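Local coordinates for SnoaL-like domain-containing protein (PDB 4H3U) that is of unknown function but has a ketosteroid isomerase-like fold and has been proposed as a potential agent in trimethylamine metabolism, at residues M120-R125 with D134-S139; H59-T64 with Y138-V143. All coordinates share one frame; numbering follows the deposited sequence. Where two conformers were deposited one is given.

Contacts 1 and 2 lie with their centres about 10 Å apart and share Y138 and S139, where strand 130-138 gives way to helix 140-147. Along the chain segment 59-64 comes first, after strand 54-58; strand 116-127 follows, and both contacts finish at Y138-S139 and their neighbours. Contact 1 joins neighbouring strands of the mixed sheet, while contact 2 sets the turn at 59-62 against the end of strand 130-138 and the start of helix 140-147. H59 ties the two together through probable hydrogen bonds, H59 N to D136 O and H59 NE2 to Q135 OE1. Y138 O of both subunits binds one cadmium ion, so this junction also lies at the dimer interface.

Contact 1. Residues M120-R125 with D134-S139; sequences MATLLR and DQDYYS. With CD (cadmium ion), chain D.
Segments M120-R125 and D134-S139 meet as buried antiparallel strands inside the mixed sheet, the two arms of the hairpin 116-127/130-138, paired from A121-Y137 to L124-D134. A121 and Y137 are a hydrogen-bonded pair, with A121 N to Y137 O at 2.9 Å, and L123 and Q135 repeat the pattern in both directions. T122 faces D136 between them as a non-hydrogen-bonded pair, joined through side chains: T122 OG1 donates to D136 OD1 at 2.8 Å, coming from above the carboxylate, 56° out of its plane. The T122 methyl CG2 also lies 3.3 Å from D136 OD1. The other oxygen, D136 OD2, is hydrogen-bonded to Y56 OH, so both ends of this buried acid are engaged. Beside it L124 CD2 packs 3.4 Å from D134 OD2. This is the curved sheet of the ketosteroid isomerase-like fold, and the face carrying M120, T122, L124, D134, D136 and Y138 turns inward, where W34 of helix 29-39 covers M120, T122 and D136. A chi1 of -174° swings CG of selenomethionine M120 away from its own N, and the chain runs alongside Y138. In the conformer given here M120 SE lies 3.5 Å from Y138 CD2, an oblique Met-aromatic contact. The face with A121, L123, Q135 and Y137 looks to the second subunit: Y137 packs on Y137 of that subunit, and Q135 NE2 bonds to its E102. Within this face Y137 OH donates to Q135 OE1 at 2.8 Å, an oxygen also hydrogen-bonded to H59 NE2, while one water links L123 O to Q135 NE2.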
# COMPACT_ATOMS: atom_id res chain seq x y z
N MSE A 120 -5.70 0.17 -4.54
CA MSE A 120 -4.92 1.07 -3.73
C MSE A 120 -5.35 0.88 -2.32
O MSE A 120 -6.49 0.49 -2.04
CB MSE A 120 -5.13 2.51 -4.22
CG MSE A 120 -4.25 3.58 -3.55
SE MSE A 120 -4.37 5.35 -4.45
CE MSE A 120 -6.33 5.21 -4.45
N ALA A 121 -4.38 1.08 -1.44
CA ALA A 121 -4.62 1.10 0.03
C ALA A 121 -4.31 2.51 0.49
O ALA A 121 -3.19 3.00 0.29
CB ALA A 121 -3.75 0.06 0.75
N THR A 122 -5.27 3.16 1.14
CA THR A 122 -5.08 4.47 1.70
C THR A 122 -5.35 4.43 3.20
O THR A 122 -6.35 3.90 3.68
CB THR A 122 -5.99 5.50 1.02
OG1 THR A 122 -5.55 5.66 -0.34
CG2 THR A 122 -6.01 6.85 1.73
N LEU A 123 -4.39 4.95 3.94
CA LEU A 123 -4.46 5.01 5.41
C LEU A 123 -4.68 6.46 5.79
O LEU A 123 -3.82 7.32 5.52
CB LEU A 123 -3.17 4.50 6.03
CG LEU A 123 -2.69 3.13 5.55
CD1 LEU A 123 -1.49 2.67 6.34
CD2 LEU A 123 -3.76 2.07 5.55
N LEU A 124 -5.80 6.72 6.49
CA LEU A 124 -6.06 8.05 6.99
C LEU A 124 -5.96 8.08 8.52
O LEU A 124 -6.33 7.11 9.19
CB LEU A 124 -7.48 8.52 6.65
CG LEU A 124 -7.93 8.50 5.22
CD1 LEU A 124 -9.35 9.07 5.10
CD2 LEU A 124 -6.95 9.28 4.34
N ARG A 125 -5.50 9.18 9.05
CA ARG A 125 -5.68 9.52 10.45
C ARG A 125 -6.57 10.75 10.46
O ARG A 125 -6.36 11.68 9.68
CB ARG A 125 -4.40 9.77 11.16
CG ARG A 125 -4.58 9.91 12.65
CD ARG A 125 -3.24 10.02 13.39
NE ARG A 125 -2.43 8.87 12.99
CZ ARG A 125 -1.40 8.88 12.14
NH1 ARG A 125 -0.86 7.72 11.82
NH2 ARG A 125 -0.89 10.01 11.63
N ASP A 134 -2.78 11.37 5.31
CA ASP A 134 -3.20 10.45 4.26
C ASP A 134 -1.90 9.81 3.70
O ASP A 134 -0.96 10.54 3.36
CB ASP A 134 -3.92 11.21 3.14
CG ASP A 134 -4.41 10.35 1.98
OD1 ASP A 134 -3.54 9.57 1.47
OD2 ASP A 134 -5.54 10.53 1.54
N GLN A 135 -1.86 8.50 3.63
CA GLN A 135 -0.83 7.74 2.90
C GLN A 135 -1.54 6.89 1.85
O GLN A 135 -2.42 6.11 2.18
CB GLN A 135 -0.11 6.82 3.83
CG GLN A 135 0.65 7.49 4.93
CD GLN A 135 1.29 6.46 5.81
OE1 GLN A 135 2.15 5.69 5.35
NE2 GLN A 135 0.80 6.33 7.03
N ASP A 136 -1.06 6.99 0.59
CA ASP A 136 -1.56 6.19 -0.52
C ASP A 136 -0.49 5.19 -0.97
O ASP A 136 0.67 5.58 -1.16
CB ASP A 136 -1.96 7.01 -1.74
CG ASP A 136 -3.07 8.00 -1.53
OD1 ASP A 136 -3.81 7.88 -0.51
OD2 ASP A 136 -3.24 8.87 -2.42
N TYR A 137 -0.87 3.93 -1.12
CA TYR A 137 -0.03 2.83 -1.63
C TYR A 137 -0.73 2.14 -2.78
O TYR A 137 -1.89 1.82 -2.70
CB TYR A 137 0.21 1.79 -0.53
CG TYR A 137 0.90 2.21 0.70
CD1 TYR A 137 2.28 1.92 0.89
CD2 TYR A 137 0.25 2.90 1.74
CE1 TYR A 137 2.92 2.23 2.07
CE2 TYR A 137 0.91 3.22 2.91
CZ TYR A 137 2.27 2.92 3.06
OH TYR A 137 2.96 3.24 4.21
N TYR A 138 0.04 1.85 -3.86
CA TYR A 138 -0.48 1.15 -5.02
C TYR A 138 0.69 0.68 -5.85
O TYR A 138 1.83 1.17 -5.68
CB TYR A 138 -1.50 1.94 -5.85
CG TYR A 138 -1.05 3.30 -6.32
CD1 TYR A 138 -0.47 3.51 -7.56
CD2 TYR A 138 -1.15 4.40 -5.46
CE1 TYR A 138 -0.05 4.78 -7.93
CE2 TYR A 138 -0.75 5.66 -5.83
CZ TYR A 138 -0.18 5.85 -7.08
OH TYR A 138 0.22 7.11 -7.48
N SER A 139 0.46 -0.23 -6.78
CA SER A 139 1.54 -0.76 -7.61
C SER A 139 1.86 0.11 -8.79
O SER A 139 1.15 0.08 -9.80
CB SER A 139 1.20 -2.17 -8.07
OG SER A 139 2.18 -2.65 -8.99
CD CD D . 3.51 0.17 -4.24
O HOH W 1 -1.88 7.95 7.51

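Contact 2. Residues H59-T64 with Y138-V143; sequences HAIGAT and YSLSSV. With CD (cadmium ion), chain D.
Y138 holds its CG between the backbone N and the carbonyl carbon (chi1 54°), and chi2 of 93° turns the ring so that one face lies under the methyl of A60. A60 CB sits almost over the ring centre, 3.5 Å from the centroid and only 15° off the normal, a CH-pi contact in which the methyl reaches all six ring carbons at similar range. I61 crosses the same tyrosine obliquely near its hydroxyl, with I61 CG1 3.5 Å from Y138 OH. L140 CD1 meets I61 CD1 at 4.0 Å, the two side chains crossing at about a right angle, and L140 CD2 is 3.7 Å from A60 O. The turn at 59-62 thus lies against both the end of strand 130-138 and the first turn of helix 140-147. S139 is the N-cap of that helix, its OG accepting from S142 N at 3.0 Å. Farther along, G62 and A63 together stand across from D58 as a G1 beta bulge that leads into strand 63-66. D58 also bonds to Y138 OH through OD2 and to I61 N through OD1; Y105 meets the Y138 ring edge-to-face. Between the two segments themselves no hydrogen bond passes, so their direct grip is apolar. The polar tie is indirect, D58 linking segment 59-64 to the tyrosine hydroxyl, whereas the cadmium ion, 2.4 Å from Y138 O, ties that carbonyl to Y138 O of the second subunit.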
# COMPACT_ATOMS: atom_id res chain seq x y z
N HIS A 59 3.16 7.00 -1.76
CA HIS A 59 4.34 6.18 -1.71
C HIS A 59 4.74 5.60 -3.07
O HIS A 59 5.91 5.24 -3.24
CB HIS A 59 4.15 5.05 -0.66
CG HIS A 59 4.14 5.53 0.75
ND1 HIS A 59 5.28 5.82 1.47
CD2 HIS A 59 3.10 5.70 1.60
CE1 HIS A 59 4.93 6.18 2.69
NE2 HIS A 59 3.61 6.10 2.81
N ALA A 60 3.78 5.42 -3.95
CA ALA A 60 4.10 4.83 -5.26
C ALA A 60 4.99 5.78 -6.07
O ALA A 60 5.95 5.35 -6.70
CB ALA A 60 2.80 4.48 -6.00
N ILE A 61 4.62 7.07 -6.08
CA ILE A 61 5.33 8.14 -6.82
C ILE A 61 6.43 8.75 -5.99
O ILE A 61 7.41 9.24 -6.54
CB ILE A 61 4.30 9.28 -7.21
CG1 ILE A 61 3.20 8.74 -8.12
CG2 ILE A 61 4.95 10.49 -7.86
CD1 ILE A 61 3.67 8.11 -9.40
N GLY A 62 6.28 8.74 -4.67
CA GLY A 62 7.17 9.35 -3.72
C GLY A 62 6.98 10.85 -3.63
O GLY A 62 7.93 11.61 -3.81
N ALA A 63 5.76 11.28 -3.46
CA ALA A 63 5.42 12.68 -3.32
C ALA A 63 4.92 12.94 -1.90
O ALA A 63 4.12 12.19 -1.39
CB ALA A 63 4.33 13.07 -4.30
N THR A 64 5.34 14.07 -1.34
CA THR A 64 4.98 14.52 0.00
C THR A 64 4.46 15.97 0.03
O THR A 64 5.17 16.90 -0.40
CB THR A 64 6.22 14.38 0.91
OG1 THR A 64 7.31 15.17 0.41
CG2 THR A 64 6.67 12.97 0.92
N TYR A 138 0.04 1.85 -3.86
CA TYR A 138 -0.48 1.15 -5.02
C TYR A 138 0.69 0.68 -5.85
O TYR A 138 1.83 1.17 -5.68
CB TYR A 138 -1.50 1.94 -5.85
CG TYR A 138 -1.05 3.30 -6.32
CD1 TYR A 138 -0.47 3.51 -7.56
CD2 TYR A 138 -1.15 4.40 -5.46
CE1 TYR A 138 -0.05 4.78 -7.93
CE2 TYR A 138 -0.75 5.66 -5.83
CZ TYR A 138 -0.18 5.85 -7.08
OH TYR A 138 0.22 7.11 -7.48
N SER A 139 0.46 -0.23 -6.78
CA SER A 139 1.54 -0.76 -7.61
C SER A 139 1.86 0.11 -8.79
O SER A 139 1.15 0.08 -9.80
CB SER A 139 1.20 -2.17 -8.07
OG SER A 139 2.18 -2.65 -8.99
N LEU A 140 2.94 0.86 -8.71
CA LEU A 140 3.39 1.68 -9.85
C LEU A 140 3.73 0.75 -11.02
O LEU A 140 3.47 1.09 -12.17
CB LEU A 140 4.55 2.59 -9.49
CG LEU A 140 4.97 3.53 -10.63
CD1 LEU A 140 3.88 4.49 -11.06
CD2 LEU A 140 6.21 4.32 -10.21
N SER A 141 4.27 -0.43 -10.76
CA SER A 141 4.63 -1.36 -11.86
C SER A 141 3.38 -1.72 -12.64
O SER A 141 3.43 -1.78 -13.87
CB SER A 141 5.28 -2.63 -11.24
OG SER A 141 6.55 -2.29 -10.71
N SER A 142 2.31 -2.02 -11.94
CA SER A 142 1.06 -2.38 -12.58
C SER A 142 0.50 -1.19 -13.36
O SER A 142 -0.02 -1.36 -14.47
CB SER A 142 0.05 -2.94 -11.59
OG SER A 142 -1.12 -3.41 -12.29
N VAL A 143 0.53 -0.00 -12.78
CA VAL A 143 0.09 1.20 -13.48
C VAL A 143 0.81 1.34 -14.83
O VAL A 143 0.20 1.52 -15.89
CB VAL A 143 0.32 2.50 -12.66
CG1 VAL A 143 0.08 3.76 -13.53
CG2 VAL A 143 -0.61 2.52 -11.44
CD CD D . 3.51 0.17 -4.24